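Local coordinates for protein protelomerase (Agrobacterium tumefaciens, PDB 4F43) that probably cuts and rejoins DNA at telomeres as a telomere resolvase, generating the hairpin ends of a linear chromosome and protecting them, at residues A[41-46]-A[50-55]; A[134-139]-A[206-211]; A[139-144]-A[223-228]. The protein carries 1 engineered substitution. All blocks are in the same frame, centred on the assembly; numbering follows the deposited sequence. Where two conformers were deposited one is given.

Contact 1: residues A[41-46]-A[50-55]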
ATOM      1  N   ASN A  41      30.663  -3.348  12.584  1.00 38.39           N
ATOM      2  CA  ASN A  41      30.947  -3.687  13.975  1.00 48.34           C
ATOM      3  C   ASN A  41      32.351  -3.295  14.430  1.00 54.90           C
ATOM      4  O   ASN A  41      33.342  -3.826  13.935  1.00 48.24           O
ATOM      5  CB  ASN A  41      30.721  -5.182  14.220  1.00 45.80           C
ATOM      6  CG  ASN A  41      29.254  -5.539  14.332  1.00 39.20           C
ATOM      7  OD1 ASN A  41      28.731  -5.722  15.432  1.00 39.57           O
ATOM      8  ND2 ASN A  41      28.580  -5.634  13.193  1.00 36.00           N
ATOM      9  N   GLY A  42      32.427  -2.363  15.376  1.00 64.47           N
ATOM     10  CA  GLY A  42      33.697  -1.974  15.961  1.00 67.02           C
ATOM     11  C   GLY A  42      34.266  -0.676  15.417  1.00 63.43           C
ATOM     12  O   GLY A  42      35.254  -0.159  15.937  1.00 59.14           O
ATOM     13  N   MET A  43      33.644  -0.147  14.368  1.00 57.98           N
ATOM     14  CA  MET A  43      34.112   1.090  13.751  1.00 44.89           C
ATOM     15  C   MET A  43      33.887   2.307  14.642  1.00 45.45           C
ATOM     16  O   MET A  43      32.815   2.479  15.220  1.00 41.20           O
ATOM     17  CB  MET A  43      33.445   1.313  12.392  1.00 39.02           C
ATOM     18  CG  MET A  43      34.065   0.522  11.258  1.00 42.51           C
ATOM     19  SD  MET A  43      33.507   1.092   9.644  1.00 48.71           S
ATOM     20  CE  MET A  43      34.472   0.044   8.562  1.00 31.44           C
ATOM     21  N   ASP A  44      34.910   3.149  14.744  1.00 45.89           N
ATOM     22  CA  ASP A  44      34.820   4.388  15.505  1.00 48.35           C
ATOM     23  C   ASP A  44      35.211   5.583  14.641  1.00 47.27           C
ATOM     24  O   ASP A  44      34.939   6.731  14.992  1.00 49.30           O
ATOM     25  CB  ASP A  44      35.698   4.316  16.757  1.00 59.79           C
ATOM     26  CG  ASP A  44      37.036   3.654  16.496  1.00 65.44           C
ATOM     27  OD1 ASP A  44      37.633   3.130  17.459  1.00 58.80           O
ATOM     28  OD2 ASP A  44      37.484   3.651  15.330  1.00 74.64           O
ATOM     29  N   ALA A  45      35.849   5.305  13.508  1.00 43.72           N
ATOM     30  CA  ALA A  45      36.225   6.352  12.565  1.00 43.41           C
ATOM     31  C   ALA A  45      35.186   6.470  11.456  1.00 42.47           C
ATOM     32  O   ALA A  45      34.658   5.468  10.980  1.00 43.33           O
ATOM     33  CB  ALA A  45      37.602   6.077  11.981  1.00 42.53           C
ATOM     34  N   LYS A  46      34.904   7.700  11.044  1.00 38.37           N
ATOM     35  CA  LYS A  46      33.827   7.964  10.096  1.00 43.18           C
ATOM     36  C   LYS A  46      34.289   7.948   8.639  1.00 43.31           C
ATOM     37  O   LYS A  46      33.472   7.843   7.723  1.00 52.15           O
ATOM     38  CB  LYS A  46      33.142   9.290  10.436  1.00 46.84           C
ATOM     39  CG  LYS A  46      32.377   9.248  11.751  1.00 54.85           C
ATOM     40  CD  LYS A  46      32.419  10.581  12.485  1.00 61.70           C
ATOM     41  CE  LYS A  46      31.637  11.662  11.755  1.00 64.88           C
ATOM     42  NZ  LYS A  46      31.577  12.922  12.553  1.00 66.14           N
ATOM     43  N   GLN A  50      32.428   6.068   5.675  1.00 40.54           N
ATOM     44  CA  GLN A  50      32.197   6.722   4.395  1.00 48.34           C
ATOM     45  C   GLN A  50      32.721   5.878   3.240  1.00 46.92           C
ATOM     46  O   GLN A  50      32.103   5.821   2.182  1.00 51.20           O
ATOM     47  CB  GLN A  50      32.857   8.101   4.372  1.00 50.32           C
ATOM     48  CG  GLN A  50      32.497   8.936   3.153  1.00 49.03           C
ATOM     49  CD  GLN A  50      31.064   9.429   3.190  1.00 45.80           C
ATOM     50  OE1 GLN A  50      30.587   9.903   4.220  1.00 43.64           O
ATOM     51  NE2 GLN A  50      30.369   9.316   2.064  1.00 48.88           N
ATOM     52  N   ALA A  51      33.861   5.227   3.445  1.00 35.47           N
ATOM     53  CA  ALA A  51      34.439   4.366   2.416  1.00 41.25           C
ATOM     54  C   ALA A  51      33.567   3.136   2.180  1.00 40.98           C
ATOM     55  O   ALA A  51      33.316   2.745   1.036  1.00 48.32           O
ATOM     56  CB  ALA A  51      35.850   3.952   2.804  1.00 45.76           C
ATOM     57  N   LEU A  52      33.115   2.533   3.275  1.00 40.75           N
ATOM     58  CA  LEU A  52      32.252   1.361   3.220  1.00 44.39           C
ATOM     59  C   LEU A  52      30.976   1.684   2.451  1.00 54.00           C
ATOM     60  O   LEU A  52      30.570   0.939   1.553  1.00 55.01           O
ATOM     61  CB  LEU A  52      31.913   0.894   4.639  1.00 35.63           C
ATOM     62  CG  LEU A  52      31.266  -0.480   4.826  1.00 39.80           C
ATOM     63  CD1 LEU A  52      32.189  -1.582   4.331  1.00 48.51           C
ATOM     64  CD2 LEU A  52      30.898  -0.702   6.288  1.00 25.10           C
ATOM     65  N   TRP A  53      30.357   2.809   2.796  1.00 52.34           N
ATOM     66  CA  TRP A  53      29.130   3.233   2.134  1.00 38.85           C
ATOM     67  C   TRP A  53      29.372   3.632   0.680  1.00 30.81           C
ATOM     68  O   TRP A  53      28.492   3.476  -0.163  1.00 29.86           O
ATOM     69  CB  TRP A  53      28.470   4.384   2.895  1.00 39.24           C
ATOM     70  CG  TRP A  53      27.193   4.850   2.269  1.00 41.81           C
ATOM     71  CD1 TRP A  53      26.952   6.068   1.702  1.00 42.18           C
ATOM     72  CD2 TRP A  53      25.982   4.095   2.127  1.00 38.91           C
ATOM     73  NE1 TRP A  53      25.664   6.121   1.226  1.00 38.71           N
ATOM     74  CE2 TRP A  53      25.049   4.922   1.471  1.00 41.05           C
ATOM     75  CE3 TRP A  53      25.597   2.802   2.493  1.00 39.25           C
ATOM     76  CZ2 TRP A  53      23.752   4.498   1.178  1.00 43.57           C
ATOM     77  CZ3 TRP A  53      24.312   2.382   2.199  1.00 39.75           C
ATOM     78  CH2 TRP A  53      23.405   3.227   1.548  1.00 41.18           C
ATOM     79  N   ASP A  54      30.563   4.148   0.392  1.00 30.94           N
ATOM     80  CA  ASP A  54      30.921   4.516  -0.974  1.00 48.62           C
ATOM     81  C   ASP A  54      31.053   3.277  -1.848  1.00 47.57           C
ATOM     82  O   ASP A  54      30.615   3.271  -2.998  1.00 47.83           O
ATOM     83  CB  ASP A  54      32.214   5.334  -1.004  1.00 62.40           C
ATOM     84  CG  ASP A  54      31.989   6.792  -0.657  1.00 66.19           C
ATOM     85  OD1 ASP A  54      32.869   7.619  -0.975  1.00 67.12           O
ATOM     86  OD2 ASP A  54      30.932   7.110  -0.072  1.00 64.76           O
ATOM     87  N   ALA A  55      31.656   2.229  -1.297  1.00 47.43           N
ATOM     88  CA  ALA A  55      31.772   0.965  -2.014  1.00 57.64           C
ATOM     89  C   ALA A  55      30.395   0.335  -2.207  1.00 61.13           C
ATOM     90  O   ALA A  55      30.036  -0.081  -3.315  1.00 63.13           O
ATOM     91  CB  ALA A  55      32.697   0.014  -1.270  1.00 56.93           C
TER
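At the start of helix 46-59 an i to i+4 backbone bond runs from Gln50 to Lys46, and Met43, in the loop that follows helix 28-40, is laid against Leu52 of the same helix. In the backbone bond Gln50 N donates to Lys46 O at 2.9 Å. Gln50 CB also comes close to this carbonyl, 3.4 Å from Lys46 O. The Gln50 side chain begins with CG opposite its own backbone N (chi1 -172°), then bends at chi2, and its amide reaches one turn on along the helix. There Gln50 NE2 donates to Asp54 OD2 at 3.1 Å, although this carboxylate oxygen is crowded against Gln50 O, another acceptor, and its exact placing is doubtful. Met43 stretches out, nearly straight beyond CB, so that its terminal methyl does the touching: Met43 CE lies 4.3 Å from Leu52 CD2, a loose contact. This is a surface link in the N-terminal part of the construct. Leu52 rests on Phe36, Ala39 and Met40 of helix 28-40, so the two helices joined by the loop pack together through this leucine, while Gln50 leans on Ile92 of helix 89-92 and Asn41 OD1 is bonded to Gly6 N.

Contact 2: residues A[134-139]-A[206-211]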
ATOM      1  N   CYS A 134     -18.158 -11.636  -5.125  0.96 34.97           N
ATOM      2  CA  CYS A 134     -17.023 -12.211  -4.414  0.96 33.10           C
ATOM      3  C   CYS A 134     -17.247 -12.134  -2.910  0.96 29.39           C
ATOM      4  O   CYS A 134     -16.674 -12.910  -2.146  0.96 27.52           O
ATOM      5  CB  CYS A 134     -15.726 -11.492  -4.789  0.96 30.86           C
ATOM      6  SG  CYS A 134     -15.124 -11.844  -6.455  0.96 50.67           S
ATOM      7  N   LEU A 135     -18.088 -11.192  -2.495  1.00 33.26           N
ATOM      8  CA  LEU A 135     -18.426 -11.033  -1.084  1.00 34.17           C
ATOM      9  C   LEU A 135     -19.155 -12.256  -0.523  1.00 42.91           C
ATOM     10  O   LEU A 135     -19.165 -12.483   0.687  1.00 45.12           O
ATOM     11  CB  LEU A 135     -19.288  -9.785  -0.885  1.00 39.02           C
ATOM     12  CG  LEU A 135     -18.773  -8.749   0.114  1.00 40.13           C
ATOM     13  CD1 LEU A 135     -17.397  -8.259  -0.298  1.00 33.86           C
ATOM     14  CD2 LEU A 135     -19.746  -7.587   0.234  1.00 43.67           C
ATOM     15  N   LYS A 136     -19.764 -13.042  -1.407  1.00 51.36           N
ATOM     16  CA  LYS A 136     -20.545 -14.204  -0.993  1.00 57.41           C
ATOM     17  C   LYS A 136     -19.834 -15.523  -1.292  1.00 57.57           C
ATOM     18  O   LYS A 136     -20.405 -16.598  -1.112  1.00 49.29           O
ATOM     19  CB  LYS A 136     -21.921 -14.178  -1.662  1.00 52.01           C
ATOM     20  CG  LYS A 136     -22.768 -12.983  -1.254  1.00 49.08           C
ATOM     21  CD  LYS A 136     -23.740 -12.586  -2.349  1.00 41.67           C
ATOM     22  CE  LYS A 136     -24.507 -11.332  -1.971  1.00 40.17           C
ATOM     23  NZ  LYS A 136     -25.318 -10.817  -3.109  1.00 41.42           N
ATOM     24  N   SER A 137     -18.589 -15.437  -1.746  1.00 57.85           N
ATOM     25  CA  SER A 137     -17.800 -16.630  -2.032  1.00 51.25           C
ATOM     26  C   SER A 137     -17.312 -17.274  -0.739  1.00 59.86           C
ATOM     27  O   SER A 137     -17.387 -16.671   0.331  1.00 62.12           O
ATOM     28  CB  SER A 137     -16.612 -16.285  -2.930  1.00 41.00           C
ATOM     29  OG  SER A 137     -15.847 -17.440  -3.234  1.00 35.65           O
ATOM     30  N   SER A 138     -16.811 -18.501  -0.842  0.99 62.04           N
ATOM     31  CA  SER A 138     -16.301 -19.217   0.322  0.99 60.32           C
ATOM     32  C   SER A 138     -14.777 -19.235   0.332  0.99 62.46           C
ATOM     33  O   SER A 138     -14.156 -19.660   1.307  0.99 61.43           O
ATOM     34  CB  SER A 138     -16.847 -20.645   0.360  0.99 55.23           C
ATOM     35  OG  SER A 138     -16.427 -21.380  -0.775  0.99 52.11           O
ATOM     36  N   ASP A 139     -14.179 -18.776  -0.762  1.00 62.13           N
ATOM     37  CA  ASP A 139     -12.730 -18.672  -0.859  1.00 52.80           C
ATOM     38  C   ASP A 139     -12.285 -17.325  -0.296  1.00 53.38           C
ATOM     39  O   ASP A 139     -12.608 -16.280  -0.862  1.00 57.27           O
ATOM     40  CB  ASP A 139     -12.286 -18.821  -2.317  1.00 45.83           C
ATOM     41  CG  ASP A 139     -10.782 -18.719  -2.487  1.00 40.21           C
ATOM     42  OD1 ASP A 139     -10.046 -19.074  -1.542  1.00 45.55           O
ATOM     43  OD2 ASP A 139     -10.333 -18.288  -3.570  1.00 28.87           O
ATOM     44  N   SER A 206     -24.213  -2.560   4.487  1.00 28.77           N
ATOM     45  CA  SER A 206     -23.220  -2.820   5.528  1.00 38.12           C
ATOM     46  C   SER A 206     -23.267  -4.235   6.104  1.00 49.14           C
ATOM     47  O   SER A 206     -22.234  -4.789   6.485  1.00 55.25           O
ATOM     48  CB  SER A 206     -23.350  -1.791   6.655  1.00 39.17           C
ATOM     49  OG  SER A 206     -24.678  -1.732   7.142  1.00 43.33           O
ATOM     50  N   GLU A 207     -24.462  -4.815   6.167  1.00 53.53           N
ATOM     51  CA  GLU A 207     -24.635  -6.156   6.716  1.00 54.69           C
ATOM     52  C   GLU A 207     -23.886  -7.199   5.890  1.00 48.24           C
ATOM     53  O   GLU A 207     -23.298  -8.135   6.433  1.00 53.37           O
ATOM     54  CB  GLU A 207     -26.120  -6.519   6.798  1.00 67.82           C
ATOM     55  CG  GLU A 207     -26.956  -5.580   7.658  1.00 78.87           C
ATOM     56  CD  GLU A 207     -27.432  -4.353   6.905  1.00 83.94           C
ATOM     57  OE1 GLU A 207     -27.527  -4.415   5.661  1.00 81.91           O
ATOM     58  OE2 GLU A 207     -27.709  -3.325   7.559  1.00 87.02           O
ATOM     59  N   THR A 208     -23.908  -7.022   4.572  1.00 40.12           N
ATOM     60  CA  THR A 208     -23.239  -7.941   3.659  1.00 38.75           C
ATOM     61  C   THR A 208     -21.722  -7.885   3.832  1.00 43.65           C
ATOM     62  O   THR A 208     -21.059  -8.921   3.931  1.00 44.53           O
ATOM     63  CB  THR A 208     -23.600  -7.635   2.193  1.00 35.57           C
ATOM     64  OG1 THR A 208     -25.024  -7.521   2.061  1.00 31.05           O
ATOM     65  CG2 THR A 208     -23.093  -8.738   1.277  1.00 36.81           C
ATOM     66  N   VAL A 209     -21.181  -6.670   3.870  1.00 42.15           N
ATOM     67  CA  VAL A 209     -19.749  -6.467   4.070  1.00 39.03           C
ATOM     68  C   VAL A 209     -19.300  -7.026   5.415  1.00 46.53           C
ATOM     69  O   VAL A 209     -18.295  -7.731   5.501  1.00 53.30           O
ATOM     70  CB  VAL A 209     -19.371  -4.975   3.989  1.00 38.67           C
ATOM     71  CG1 VAL A 209     -17.919  -4.771   4.399  1.00 44.73           C
ATOM     72  CG2 VAL A 209     -19.610  -4.444   2.589  1.00 31.38           C
ATOM     73  N   LEU A 210     -20.061  -6.712   6.460  1.00 42.18           N
ATOM     74  CA  LEU A 210     -19.765  -7.187   7.807  1.00 38.20           C
ATOM     75  C   LEU A 210     -19.783  -8.708   7.877  1.00 39.29           C
ATOM     76  O   LEU A 210     -18.930  -9.320   8.522  1.00 44.47           O
ATOM     77  CB  LEU A 210     -20.762  -6.603   8.812  1.00 43.22           C
ATOM     78  CG  LEU A 210     -20.335  -5.328   9.545  1.00 47.99           C
ATOM     79  CD1 LEU A 210     -19.759  -4.304   8.582  1.00 53.17           C
ATOM     80  CD2 LEU A 210     -21.506  -4.736  10.317  1.00 43.84           C
ATOM     81  N   ALA A 211     -20.757  -9.315   7.206  1.00 33.40           N
ATOM     82  CA  ALA A 211     -20.857 -10.768   7.160  1.00 38.75           C
ATOM     83  C   ALA A 211     -19.654 -11.382   6.446  1.00 50.51           C
ATOM     84  O   ALA A 211     -19.027 -12.315   6.954  1.00 58.91           O
ATOM     85  CB  ALA A 211     -22.148 -11.188   6.478  1.00 39.65           C
TER
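Leu135 has a chi1 of -124°, well away from a staggered value, and this swings its CD2 methyl onto helix 206-217, where it meets Thr208 and Val209 together. Thr208 answers with OG1 beside its own backbone N (chi1 -50°), which puts CG2 opposite that N and facing the leucine. The separation of Leu135 CD2 from Thr208 CG2 is 3.7 Å. In Val209 the CB points away from the loop, but the branch lying beside the backbone N still reaches back, and Val209 CG2 stands 3.9 Å from Leu135 CD2. One leucine methyl thus bears on two consecutive helix residues, and both pairs of side chains cross obliquely. At the more exposed border the extended aliphatic part of Lys136 runs past the threonine, with Lys136 CE 4.4 Å from Thr208 CG2.

The loop supplying these groups joins helix 124-134 to helix 140-151 within the telomere resolvase catalytic domain, and two turns shape it. A type I beta turn spans Cys134 to Ser137, closed by a bond of 3.2 Å from Ser137 N to Cys134 O. Directly after it comes an ST turn: Ser137 OG accepts from Asp139 N at 3.3 Å, nearly straight at 169°. Asp139, whose N is the donor, occupies the N-cap position of helix 140-151. No hydrogen bond joins the loop to residues 206-211, and the cohesion between them is apolar. Leu147 of helix 140-151 touches both Leu135 and Val209, while Ala212 also lies against Leu135. Val209 and Leu210 also pack on Ile178 of strand 177-180, and Ser206 OG is hydrogen-bonded to Ser174 O.

Contact 3: residues A[139-144]-A[223-228]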
ATOM      1  N   ASP A 139     -14.179 -18.776  -0.762  1.00 62.13           N
ATOM      2  CA  ASP A 139     -12.730 -18.672  -0.859  1.00 52.80           C
ATOM      3  C   ASP A 139     -12.285 -17.325  -0.296  1.00 53.38           C
ATOM      4  O   ASP A 139     -12.608 -16.280  -0.862  1.00 57.27           O
ATOM      5  CB  ASP A 139     -12.286 -18.821  -2.317  1.00 45.83           C
ATOM      6  CG  ASP A 139     -10.782 -18.719  -2.487  1.00 40.21           C
ATOM      7  OD1 ASP A 139     -10.046 -19.074  -1.542  1.00 45.55           O
ATOM      8  OD2 ASP A 139     -10.333 -18.288  -3.570  1.00 28.87           O
ATOM      9  N   PRO A 140     -11.545 -17.350   0.827  1.00 45.61           N
ATOM     10  CA  PRO A 140     -11.123 -16.149   1.562  1.00 42.12           C
ATOM     11  C   PRO A 140     -10.418 -15.116   0.683  1.00 31.88           C
ATOM     12  O   PRO A 140     -10.540 -13.916   0.934  1.00 33.08           O
ATOM     13  CB  PRO A 140     -10.152 -16.707   2.605  1.00 44.02           C
ATOM     14  CG  PRO A 140     -10.613 -18.101   2.827  1.00 38.15           C
ATOM     15  CD  PRO A 140     -11.072 -18.583   1.481  1.00 43.17           C
ATOM     16  N   LEU A 141      -9.695 -15.582  -0.330  1.00 30.98           N
ATOM     17  CA  LEU A 141      -9.037 -14.692  -1.278  1.00 39.18           C
ATOM     18  C   LEU A 141     -10.068 -13.858  -2.031  1.00 44.53           C
ATOM     19  O   LEU A 141      -9.947 -12.634  -2.127  1.00 51.36           O
ATOM     20  CB  LEU A 141      -8.196 -15.498  -2.269  1.00 42.52           C
ATOM     21  CG  LEU A 141      -7.380 -14.697  -3.286  1.00 40.93           C
ATOM     22  CD1 LEU A 141      -6.245 -13.958  -2.597  1.00 38.16           C
ATOM     23  CD2 LEU A 141      -6.848 -15.603  -4.385  1.00 41.67           C
ATOM     24  N   MET A 142     -11.086 -14.535  -2.557  1.00 39.61           N
ATOM     25  CA  MET A 142     -12.160 -13.878  -3.293  1.00 33.90           C
ATOM     26  C   MET A 142     -12.897 -12.873  -2.416  1.00 39.58           C
ATOM     27  O   MET A 142     -13.160 -11.746  -2.839  1.00 48.32           O
ATOM     28  CB  MET A 142     -13.146 -14.912  -3.842  1.00 34.91           C
ATOM     29  CG  MET A 142     -12.546 -15.880  -4.849  1.00 35.62           C
ATOM     30  SD  MET A 142     -11.861 -15.049  -6.293  1.00 46.20           S
ATOM     31  CE  MET A 142     -11.484 -16.449  -7.342  1.00 61.76           C
ATOM     32  N   ILE A 143     -13.227 -13.290  -1.196  1.00 34.29           N
ATOM     33  CA  ILE A 143     -13.864 -12.412  -0.223  1.00 33.52           C
ATOM     34  C   ILE A 143     -12.995 -11.183   0.017  1.00 34.79           C
ATOM     35  O   ILE A 143     -13.502 -10.069   0.157  1.00 34.01           O
ATOM     36  CB  ILE A 143     -14.100 -13.130   1.120  1.00 34.48           C
ATOM     37  CG1 ILE A 143     -14.889 -14.422   0.909  1.00 34.77           C
ATOM     38  CG2 ILE A 143     -14.824 -12.216   2.098  1.00 32.28           C
ATOM     39  CD1 ILE A 143     -15.197 -15.160   2.192  1.00 33.29           C
ATOM     40  N   GLY A 144     -11.684 -11.396   0.051  1.00 41.10           N
ATOM     41  CA  GLY A 144     -10.735 -10.308   0.199  1.00 38.00           C
ATOM     42  C   GLY A 144     -10.805  -9.326  -0.955  1.00 35.01           C
ATOM     43  O   GLY A 144     -10.872  -8.117  -0.742  1.00 42.04           O
ATOM     44  N   LYS A 223      -6.797 -16.653   9.581  1.00 53.39           N
ATOM     45  CA  LYS A 223      -6.004 -16.664  10.805  1.00 46.88           C
ATOM     46  C   LYS A 223      -4.521 -16.650  10.470  1.00 43.34           C
ATOM     47  O   LYS A 223      -3.709 -16.097  11.212  1.00 41.07           O
ATOM     48  CB  LYS A 223      -6.336 -17.891  11.657  1.00 52.30           C
ATOM     49  CG  LYS A 223      -7.727 -17.870  12.268  1.00 60.93           C
ATOM     50  CD  LYS A 223      -7.919 -16.654  13.162  1.00 67.14           C
ATOM     51  CE  LYS A 223      -6.928 -16.645  14.318  1.00 71.65           C
ATOM     52  NZ  LYS A 223      -7.028 -15.392  15.120  1.00 67.79           N
ATOM     53  N   LEU A 224      -4.175 -17.267   9.344  1.00 46.75           N
ATOM     54  CA  LEU A 224      -2.798 -17.283   8.870  1.00 42.77           C
ATOM     55  C   LEU A 224      -2.372 -15.894   8.393  1.00 51.12           C
ATOM     56  O   LEU A 224      -1.186 -15.562   8.392  1.00 55.34           O
ATOM     57  CB  LEU A 224      -2.641 -18.311   7.745  1.00 38.97           C
ATOM     58  CG  LEU A 224      -1.254 -18.489   7.119  1.00 43.02           C
ATOM     59  CD1 LEU A 224      -0.212 -18.789   8.185  1.00 46.87           C
ATOM     60  CD2 LEU A 224      -1.281 -19.589   6.069  1.00 46.67           C
ATOM     61  N   TRP A 225      -3.350 -15.083   8.000  1.00 50.80           N
ATOM     62  CA  TRP A 225      -3.090 -13.743   7.477  1.00 37.92           C
ATOM     63  C   TRP A 225      -3.061 -12.668   8.561  1.00 39.72           C
ATOM     64  O   TRP A 225      -2.394 -11.645   8.410  1.00 46.71           O
ATOM     65  CB  TRP A 225      -4.142 -13.374   6.431  1.00 41.44           C
ATOM     66  CG  TRP A 225      -3.804 -13.808   5.042  1.00 43.78           C
ATOM     67  CD1 TRP A 225      -2.558 -13.987   4.514  1.00 44.29           C
ATOM     68  CD2 TRP A 225      -4.732 -14.122   3.998  1.00 39.41           C
ATOM     69  NE1 TRP A 225      -2.653 -14.391   3.204  1.00 44.75           N
ATOM     70  CE2 TRP A 225      -3.978 -14.481   2.862  1.00 44.56           C
ATOM     71  CE3 TRP A 225      -6.127 -14.132   3.912  1.00 36.15           C
ATOM     72  CZ2 TRP A 225      -4.573 -14.848   1.656  1.00 46.60           C
ATOM     73  CZ3 TRP A 225      -6.717 -14.497   2.715  1.00 36.10           C
ATOM     74  CH2 TRP A 225      -5.940 -14.849   1.603  1.00 41.57           C
ATOM     75  N   HIS A 226      -3.787 -12.900   9.649  1.00 42.12           N
ATOM     76  CA  HIS A 226      -3.934 -11.894  10.698  1.00 47.41           C
ATOM     77  C   HIS A 226      -2.628 -11.616  11.441  1.00 50.11           C
ATOM     78  O   HIS A 226      -1.987 -12.533  11.954  1.00 55.75           O
ATOM     79  CB  HIS A 226      -5.016 -12.315  11.694  1.00 46.75           C
ATOM     80  CG  HIS A 226      -5.454 -11.215  12.610  1.00 49.35           C
ATOM     81  ND1 HIS A 226      -6.200 -10.140  12.177  1.00 51.65           N
ATOM     82  CD2 HIS A 226      -5.251 -11.022  13.935  1.00 56.14           C
ATOM     83  CE1 HIS A 226      -6.439  -9.333  13.196  1.00 48.65           C
ATOM     84  NE2 HIS A 226      -5.873  -9.845  14.274  1.00 58.87           N
ATOM     85  N   GLY A 227      -2.247 -10.343  11.496  1.00 41.39           N
ATOM     86  CA  GLY A 227      -1.064  -9.925  12.227  1.00 37.67           C
ATOM     87  C   GLY A 227       0.222 -10.123  11.449  1.00 41.18           C
ATOM     88  O   GLY A 227       1.317  -9.925  11.976  1.00 40.09           O
ATOM     89  N   MET A 228       0.085 -10.512  10.186  1.00 42.05           N
ATOM     90  CA  MET A 228       1.235 -10.786   9.333  1.00 29.65           C
ATOM     91  C   MET A 228       2.012  -9.517   9.012  1.00 30.92           C
ATOM     92  O   MET A 228       1.460  -8.417   9.032  1.00 36.13           O
ATOM     93  CB  MET A 228       0.779 -11.445   8.032  1.00 28.91           C
ATOM     94  CG  MET A 228       1.535 -12.705   7.671  1.00 26.40           C
ATOM     95  SD  MET A 228       0.946 -13.424   6.127  1.00 40.16           S
ATOM     96  CE  MET A 228       1.910 -14.931   6.068  1.00 23.21           C
TER
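Pro140 O accepts the 2.9 Å backbone bond from Gly144 N that helps to form the first turn of helix 140-151, and the ring of the same proline is one of the surfaces met by Trp225. Asp139, at the N-cap, contributes its carbonyl to that turn as well, with Ile143 N 3.1 Å from Asp139 O. Trp225 sends its six-membered ring toward this helix start. Pro140 CB approaches the indole obliquely, at 4.1 Å from Trp225 CZ3. Leu141 comes up to the edge, near the ring plane, where Leu141 CA is 4.2 Å from Trp225 CH2. The leucine side chain has CG opposite the backbone N (chi1 -177°), and its CD1 methyl stops 4.3 Å from Trp225 CH2. On the pyrrole side of the ring the sulfur of Met228 lies in the indole plane, 3.9 Å from Trp225 CD1. That methionine is brought round by a type II beta turn from Trp225 to Met228, in which Gly227 takes the positive phi; a 3.3 Å bond from Met228 N to Trp225 O closes it. The one polar atom of the indole, Trp225 NE1, is hydrogen-bonded to Thr237 OG1, which anchors the ring within its buried setting. Phe159 of helix 155-161 adds an edge-to-face ring contact. The tryptophan at the end of helix 220-225 is thereby wedged between helices 140-151, 155-161 and 230-248; Leu141 leans on Leu241 and Thr244 of the last, and Ile143 turns to helix 206-217.

Overall arrangement
Contact 1 stands apart from the others, its centre about 55 Å from that of contact 2 and about 43 Å from that of contact 3, and it lies at the surface of the N-terminal part. Its segments are neighbours in sequence and depend on a local helical bond with one loose apolar touch. Contacts 2 and 3 belong to the catalytic domain, share Asp139 and join distant parts of the sequence. Helix 206-217 packs on the loop leading into helix 140-151, and the next helix, 220-225, packs on the first turn of that helix. Contact 2 is partly buried and aliphatic; contact 3 is buried and built round one aromatic ring. Neither has a hydrogen bond across its segments.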